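Side-chain contacts in hydrogenase maturation factor (Thermoanaerobacter tengcongensis, PDB 3VTH), which probably transfers the carbamoyl group of carbamoyl phosphate, at the cost of ATP, to the C-terminal cysteine of HypE during [NiFe]-hydrogenase maturation: residues 442-445 with 446-449; 151-154 with 155-158; 586-590 with 591-595. One frame throughout, in Å; residues are numbered along the deposited sequence.

Interaction 1 of 3, residues 442-445 with 446-449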
loop_
_atom_site.group_PDB
_atom_site.type_symbol
_atom_site.label_atom_id
_atom_site.label_comp_id
_atom_site.label_asym_id
_atom_site.label_seq_id
_atom_site.Cartn_x
_atom_site.Cartn_y
_atom_site.Cartn_z
ATOM N N GLN A 442 14.754 -7.541 2.989
ATOM C CA GLN A 442 13.362 -7.943 2.874
ATOM C C GLN A 442 13.186 -9.011 1.804
ATOM O O GLN A 442 12.412 -9.948 1.990
ATOM C CB GLN A 442 12.452 -6.732 2.632
ATOM C CG GLN A 442 12.289 -5.862 3.885
ATOM C CD GLN A 442 11.914 -6.669 5.125
ATOM O OE1 GLN A 442 10.786 -7.151 5.253
ATOM N NE2 GLN A 442 12.863 -6.822 6.042
ATOM N N ILE A 443 13.914 -8.886 0.697
ATOM C CA ILE A 443 13.886 -9.936 -0.318
ATOM C C ILE A 443 14.317 -11.280 0.305
ATOM O O ILE A 443 13.642 -12.289 0.117
ATOM C CB ILE A 443 14.725 -9.574 -1.568
ATOM C CG1 ILE A 443 14.021 -8.479 -2.378
ATOM C CG2 ILE A 443 14.953 -10.800 -2.470
ATOM C CD1 ILE A 443 14.858 -7.964 -3.528
ATOM N N GLU A 444 15.394 -11.277 1.086
ATOM C CA GLU A 444 15.878 -12.522 1.710
ATOM C C GLU A 444 14.848 -13.074 2.682
ATOM O O GLU A 444 14.601 -14.278 2.724
ATOM C CB GLU A 444 17.235 -12.324 2.405
ATOM C CG GLU A 444 18.384 -12.001 1.436
ATOM C CD GLU A 444 18.581 -13.057 0.353
ATOM O OE1 GLU A 444 18.459 -12.717 -0.843
ATOM O OE2 GLU A 444 18.844 -14.232 0.694
ATOM N N ARG A 445 14.209 -12.188 3.430
ATOM C CA ARG A 445 13.224 -12.616 4.415
ATOM C C ARG A 445 11.902 -13.156 3.850
ATOM O O ARG A 445 11.304 -14.087 4.414
ATOM C CB ARG A 445 12.988 -11.510 5.429
ATOM C CG ARG A 445 14.006 -11.637 6.553
ATOM C CD ARG A 445 14.486 -10.320 7.005
ATOM N NE ARG A 445 13.391 -9.513 7.535
ATOM C CZ ARG A 445 13.497 -8.748 8.616
ATOM N NH1 ARG A 445 12.460 -8.045 9.015
ATOM N NH2 ARG A 445 14.645 -8.690 9.292
ATOM N N TYR A 446 11.450 -12.573 2.749
ATOM C CA TYR A 446 10.264 -13.067 2.049
ATOM C C TYR A 446 10.560 -14.427 1.404
ATOM O O TYR A 446 9.722 -15.326 1.440
ATOM C CB TYR A 446 9.786 -12.046 1.005
ATOM C CG TYR A 446 8.783 -11.016 1.525
ATOM C CD1 TYR A 446 7.476 -10.978 1.028
ATOM C CD2 TYR A 446 9.148 -10.077 2.497
ATOM C CE1 TYR A 446 6.553 -10.038 1.483
ATOM C CE2 TYR A 446 8.235 -9.112 2.964
ATOM C CZ TYR A 446 6.941 -9.100 2.442
ATOM O OH TYR A 446 6.035 -8.164 2.888
ATOM N N LYS A 447 11.753 -14.577 0.823
ATOM C CA LYS A 447 12.174 -15.884 0.279
ATOM C C LYS A 447 12.188 -16.983 1.331
ATOM O O LYS A 447 11.773 -18.108 1.066
ATOM C CB LYS A 447 13.551 -15.814 -0.390
ATOM C CG LYS A 447 13.564 -15.007 -1.706
ATOM C CD LYS A 447 14.902 -15.145 -2.450
ATOM C CE LYS A 447 16.049 -14.594 -1.658
ATOM N NZ LYS A 447 17.336 -14.748 -2.403
ATOM N N LYS A 448 12.678 -16.659 2.518
ATOM C CA LYS A 448 12.679 -17.611 3.620
ATOM C C LYS A 448 11.266 -17.846 4.146
ATOM O O LYS A 448 10.850 -18.982 4.348
ATOM C CB LYS A 448 13.571 -17.114 4.757
ATOM C CG LYS A 448 15.035 -17.025 4.384
ATOM C CD LYS A 448 15.909 -16.813 5.627
ATOM C CE LYS A 448 17.231 -16.147 5.236
ATOM N NZ LYS A 448 18.041 -17.031 4.331
ATOM N N LEU A 449 10.526 -16.768 4.375
ATOM C CA LEU A 449 9.210 -16.894 4.989
ATOM C C LEU A 449 8.249 -17.720 4.108
ATOM O O LEU A 449 7.525 -18.592 4.608
ATOM C CB LEU A 449 8.624 -15.516 5.295
ATOM C CG LEU A 449 7.327 -15.494 6.116
ATOM C CD1 LEU A 449 7.462 -16.310 7.406
ATOM C CD2 LEU A 449 6.953 -14.067 6.420
HETATM O O HOH W 1 16.821 -15.803 1.892
#
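Tyr446, Lys447, Lys448 and Leu449 each give their backbone N-H to the carbonyl four residues earlier, Gln442 to Arg445, so this is the regular alpha-helical repeat of the last two turns of helix 433-449; Leu449 N to Arg445 O is 2.8 Å.

Toward the outer side of the helix Glu444 and Lys447, three residues apart, run next to each other in the same direction. Glu444 folds back at its second torsion (chi2 -57°), which brings OE1 to 2.8 Å from Lys447 NZ in a salt bridge; the ammonium meets OE1 on the syn side, 31° out of the carboxylate plane. The other carboxylate oxygen, Glu444 OE2, takes a hydrogen from a water 2.8 Å away. That water also donates to Glu444 O and accepts from Lys448 NZ at 3.0 Å, so it links the carboxylate to a second lysine one turn on, whose NZ stays 4.7 Å from Glu444 OE2. Glu444 O therefore receives both the helical N-H of Lys448 and the water. Two positive groups close by would be expected to keep Glu444 ionised.

Toward the protein, Gln442 and Tyr446 are both buried. Gln442 OE1 sits in the plane of the tyrosine ring, at its edge, 3.9 Å from Tyr446 CE2, with amide and ring planes 84° apart.

The buried side of the helix packs on the beta-sheet of the Kae1-like domain: Ile443 and Tyr446 touch Met415 on strand 414-417, which the Lys447 chain also reaches, while Tyr446 stacks edge-to-face with Phe413 and hydrogen-bonds through OH to His425.

Interaction 2 of 3, residues 151-154 with 155-158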
loop_
_atom_site.group_PDB
_atom_site.type_symbol
_atom_site.label_atom_id
_atom_site.label_comp_id
_atom_site.label_asym_id
_atom_site.label_seq_id
_atom_site.Cartn_x
_atom_site.Cartn_y
_atom_site.Cartn_z
ATOM N N TYR A 151 2.763 -21.278 11.864
ATOM C CA TYR A 151 2.527 -20.304 12.932
ATOM C C TYR A 151 2.325 -21.014 14.275
ATOM O O TYR A 151 1.517 -21.932 14.387
ATOM C CB TYR A 151 1.323 -19.428 12.590
ATOM C CG TYR A 151 0.881 -18.479 13.688
ATOM C CD1 TYR A 151 -0.168 -18.816 14.542
ATOM C CD2 TYR A 151 1.504 -17.243 13.860
ATOM C CE1 TYR A 151 -0.591 -17.942 15.552
ATOM C CE2 TYR A 151 1.086 -16.350 14.858
ATOM C CZ TYR A 151 0.036 -16.710 15.691
ATOM O OH TYR A 151 -0.393 -15.848 16.671
ATOM N N ASP A 152 3.114 -20.602 15.267
ATOM C CA ASP A 152 2.993 -21.038 16.648
ATOM C C ASP A 152 3.724 -19.991 17.478
ATOM O O ASP A 152 4.593 -19.312 16.965
ATOM C CB ASP A 152 3.688 -22.391 16.861
ATOM C CG ASP A 152 2.773 -23.568 16.592
ATOM O OD1 ASP A 152 1.615 -23.568 17.070
ATOM O OD2 ASP A 152 3.220 -24.500 15.903
ATOM N N ARG A 153 3.401 -19.892 18.762
ATOM C CA ARG A 153 4.061 -18.927 19.654
ATOM C C ARG A 153 5.592 -19.000 19.580
ATOM O O ARG A 153 6.263 -17.968 19.577
ATOM C CB ARG A 153 3.614 -19.156 21.108
ATOM C CG ARG A 153 3.952 -17.991 22.081
ATOM C CD ARG A 153 3.660 -18.480 23.500
ATOM N NE ARG A 153 3.808 -17.468 24.543
ATOM C CZ ARG A 153 2.811 -16.716 25.015
ATOM N NH1 ARG A 153 1.582 -16.807 24.495
ATOM N NH2 ARG A 153 3.042 -15.858 26.000
ATOM N N ALA A 154 6.134 -20.221 19.540
ATOM C CA ALA A 154 7.573 -20.453 19.502
ATOM C C ALA A 154 8.254 -19.867 18.258
ATOM O O ALA A 154 9.474 -19.701 18.244
ATOM C CB ALA A 154 7.886 -21.972 19.617
ATOM N N LYS A 155 7.478 -19.579 17.213
ATOM C CA LYS A 155 8.041 -18.968 15.995
ATOM C C LYS A 155 7.627 -17.498 15.842
ATOM O O LYS A 155 7.532 -16.969 14.716
ATOM C CB LYS A 155 7.652 -19.776 14.746
ATOM C CG LYS A 155 8.213 -21.201 14.746
ATOM C CD LYS A 155 8.052 -21.867 13.399
ATOM C CE LYS A 155 8.502 -23.340 13.465
ATOM N NZ LYS A 155 9.977 -23.463 13.568
ATOM N N THR A 156 7.366 -16.849 16.977
ATOM C CA THR A 156 7.042 -15.419 17.011
ATOM C C THR A 156 7.924 -14.781 18.087
ATOM O O THR A 156 8.575 -15.492 18.863
ATOM C CB THR A 156 5.566 -15.153 17.416
ATOM O OG1 THR A 156 5.388 -15.526 18.787
ATOM C CG2 THR A 156 4.561 -15.939 16.536
ATOM N N SER A 157 7.959 -13.446 18.167
ATOM C CA SER A 157 8.766 -12.865 19.244
ATOM C C SER A 157 8.133 -13.016 20.639
ATOM O O SER A 157 8.721 -12.574 21.635
ATOM C CB SER A 157 9.201 -11.429 18.938
ATOM O OG SER A 157 8.202 -10.717 18.286
ATOM N N MET A 158 6.958 -13.653 20.710
ATOM C CA MET A 158 6.399 -14.076 21.997
ATOM C C MET A 158 7.128 -15.298 22.571
ATOM O O MET A 158 6.829 -15.735 23.678
ATOM C CB MET A 158 4.884 -14.346 21.904
ATOM C CG MET A 158 4.017 -13.078 21.767
ATOM S SD MET A 158 4.382 -11.749 22.943
ATOM C CE MET A 158 3.654 -12.434 24.427
HETATM O O HOH W 2 4.907 -18.187 13.626
HETATM O O HOH W 3 6.635 -18.378 24.888
#
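A tight turn with an ST turn following directly on it shapes residues 151-158, in the long loop between helices 115-121 and 165-171, and Thr156 is the residue common to both. Its backbone N and its OG1 both donate to Arg153 O, at 3.0 Å and 2.7 Å. The two donors approach differently: OG1 lies 19° from the carbonyl plane, whereas N stands well above it. With OG1 set between the backbone N and the carbonyl carbon (chi1 68°), the Thr156 hydroxyl can reach back to Arg153 O and still accept from Met158 N, 3.1 Å away. One residue earlier, Lys155 N donates to Asp152 O. CG2 of Thr156 packs against Asp152 O (3.4 Å) and, more loosely, CE2 of the Tyr151 ring.

The N-H bonds of Lys155 and Thr156 each step back three residues, as in the 3-10 turn at 153-154, and the bond from Met158 N to Thr156 OG1 is the ST turn itself.

Arg153 runs extended from CG to NE and crosses Met158 obliquely. Met158 CB lies over one face of the guanidinium, displaced from its middle, and touches Arg153 CG at 3.8 Å; Met158 CE comes to the same distance from Arg153 NH2. A water in the guanidinium plane takes the N-H of Arg153 NE at 3.0 Å and donates to Met158 O. The other two nitrogens bind backbone carbonyls, NH2 that of Phe161 and NH1 that of Val184, which fixes the group near one of the zinc fingers. Asp152 forms a salt bridge with Arg26, a predicted active-site residue of the acylphosphatase domain, and its OD2 hydrogen-bonds Ser98; the Tyr151 side chain lies near Asn44, also predicted to be catalytic, and about 3 Å from a bound phosphate.

Interaction 3 of 3, residues 586-590 with 591-595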
loop_
_atom_site.group_PDB
_atom_site.type_symbol
_atom_site.label_atom_id
_atom_site.label_comp_id
_atom_site.label_asym_id
_atom_site.label_seq_id
_atom_site.Cartn_x
_atom_site.Cartn_y
_atom_site.Cartn_z
ATOM N N ASP A 586 18.710 23.900 -26.779
ATOM C CA ASP A 586 19.119 24.049 -28.168
ATOM C C ASP A 586 20.361 23.217 -28.512
ATOM O O ASP A 586 20.478 22.712 -29.622
ATOM C CB ASP A 586 19.402 25.532 -28.472
ATOM C CG ASP A 586 19.571 25.808 -29.957
ATOM O OD1 ASP A 586 18.591 25.636 -30.719
ATOM O OD2 ASP A 586 20.682 26.227 -30.361
ATOM N N ARG A 587 21.288 23.101 -27.561
ATOM C CA ARG A 587 22.591 22.457 -27.798
ATOM C C ARG A 587 22.606 20.993 -27.356
ATOM O O ARG A 587 23.619 20.313 -27.510
ATOM C CB ARG A 587 23.709 23.225 -27.086
ATOM C CG ARG A 587 23.912 24.653 -27.579
ATOM C CD ARG A 587 24.979 25.386 -26.785
ATOM N NE ARG A 587 24.979 26.821 -27.074
ATOM C CZ ARG A 587 25.935 27.671 -26.698
ATOM N NH1 ARG A 587 26.982 27.248 -25.991
ATOM N NH2 ARG A 587 25.840 28.954 -27.019
ATOM N N LYS A 588 21.478 20.531 -26.814
ATOM C CA LYS A 588 21.278 19.163 -26.275
ATOM C C LYS A 588 22.249 18.803 -25.143
ATOM O O LYS A 588 22.829 17.700 -25.098
ATOM C CB LYS A 588 21.265 18.094 -27.382
ATOM C CG LYS A 588 20.293 18.388 -28.528
ATOM C CD LYS A 588 20.567 17.476 -29.733
ATOM C CE LYS A 588 19.425 17.542 -30.752
ATOM N NZ LYS A 588 18.182 16.928 -30.171
ATOM N N ILE A 589 22.402 19.754 -24.224
ATOM C CA ILE A 589 23.186 19.549 -23.014
ATOM C C ILE A 589 22.262 19.071 -21.895
ATOM O O ILE A 589 21.311 19.776 -21.527
ATOM C CB ILE A 589 23.922 20.854 -22.609
ATOM C CG1 ILE A 589 24.943 21.240 -23.690
ATOM C CG2 ILE A 589 24.591 20.680 -21.245
ATOM C CD1 ILE A 589 25.373 22.692 -23.676
ATOM N N ASN A 590 22.535 17.874 -21.372
ATOM C CA ASN A 590 21.741 17.262 -20.290
ATOM C C ASN A 590 20.231 17.358 -20.513
ATOM O O ASN A 590 19.477 17.682 -19.589
ATOM C CB ASN A 590 22.100 17.887 -18.928
ATOM C CG ASN A 590 23.497 17.543 -18.473
ATOM O OD1 ASN A 590 24.006 16.453 -18.741
ATOM N ND2 ASN A 590 24.125 18.472 -17.763
ATOM N N THR A 591 19.795 17.096 -21.741
ATOM C CA THR A 591 18.397 17.278 -22.104
ATOM C C THR A 591 17.749 15.935 -22.418
ATOM O O THR A 591 18.273 15.160 -23.216
ATOM C CB THR A 591 18.300 18.270 -23.278
ATOM O OG1 THR A 591 18.685 19.570 -22.806
ATOM C CG2 THR A 591 16.888 18.350 -23.843
ATOM N N ALA A 592 16.637 15.642 -21.753
ATOM C CA ALA A 592 15.864 14.440 -22.050
ATOM C C ALA A 592 14.628 14.862 -22.825
ATOM O O ALA A 592 14.210 16.016 -22.734
ATOM C CB ALA A 592 15.465 13.714 -20.762
ATOM N N TYR A 593 14.056 13.956 -23.604
ATOM C CA TYR A 593 12.794 14.243 -24.270
ATOM C C TYR A 593 11.700 13.428 -23.625
ATOM O O TYR A 593 11.889 12.225 -23.360
ATOM C CB TYR A 593 12.898 13.964 -25.766
ATOM C CG TYR A 593 13.774 14.979 -26.449
ATOM C CD1 TYR A 593 13.247 16.174 -26.932
ATOM C CD2 TYR A 593 15.149 14.765 -26.572
ATOM C CE1 TYR A 593 14.075 17.123 -27.561
ATOM C CE2 TYR A 593 15.971 15.703 -27.180
ATOM C CZ TYR A 593 15.430 16.871 -27.665
ATOM O OH TYR A 593 16.270 17.779 -28.275
ATOM N N VAL A 594 10.570 14.084 -23.342
ATOM C CA VAL A 594 9.545 13.469 -22.482
ATOM C C VAL A 594 8.144 13.527 -23.060
ATOM O O VAL A 594 7.727 14.540 -23.648
ATOM C CB VAL A 594 9.516 14.091 -21.045
ATOM C CG1 VAL A 594 10.919 14.188 -20.479
ATOM C CG2 VAL A 594 8.851 15.510 -21.068
ATOM N N SER A 595 7.433 12.421 -22.890
ATOM C CA SER A 595 5.979 12.344 -23.094
ATOM C C SER A 595 5.487 11.945 -21.721
ATOM O O SER A 595 5.679 10.804 -21.296
ATOM C CB SER A 595 5.631 11.251 -24.121
ATOM O OG SER A 595 4.256 10.868 -24.058
#
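Lys588 keeps its chain near extended until the last torsion, where a bend (chi4 -68°) turns NZ toward Tyr593; there NZ donates a hydrogen bond of 2.8 Å to Tyr593 OH. The two side chains cross at about a right angle, and Lys588 NZ stands oblique to the ring, 3.7 Å from Tyr593 CZ. Thr591 has OG1 anti to its own carbonyl carbon (chi1 -68°), which directs the hydroxyl back over the peptide: OG1 donates to Ile589 O at 2.9 Å, well above the carbonyl plane rather than along a lone pair.

Lys588 is where the chain leaves helix 575-587. Its positive phi (59°), with two bonds back into the last turn, makes a Schellman motif, and the chain then passes through Ile589 and Asn590 into strand 591-594. The Thr591 bond closes over Asn590 within this link, while the Lys588-Tyr593 pair joins the end of the helix to the strand.

That strand pairs antiparallel with strand 530-542 in the second Kae1-like subdomain, and Thr591 and Tyr593 both rest on Pro540. The contact lies at the surface, where Lys588 O also hydrogen-bonds a glycerol, probably from the crystallisation liquor.

In the fold
All three contacts are local and follow one another along the chain without nesting or crossing; each spans a short turn instead of closing a long loop. From the N terminus, interaction 2 comes first, at the meeting of the acylphosphatase domain with the zinc-finger region. Interaction 1 follows at the end of helix 433-449 in the first Kae1-like part; its centre is about 17 Å from that of interaction 2, on the same side of the molecule's centre, with nearest atoms about 7 Å apart. Interaction 3 lies furthest along, where helix 575-587 passes into strand 591-594 of the second Kae1-like subdomain, about 41 Å from interaction 1 and 56 Å from interaction 2, centre to centre.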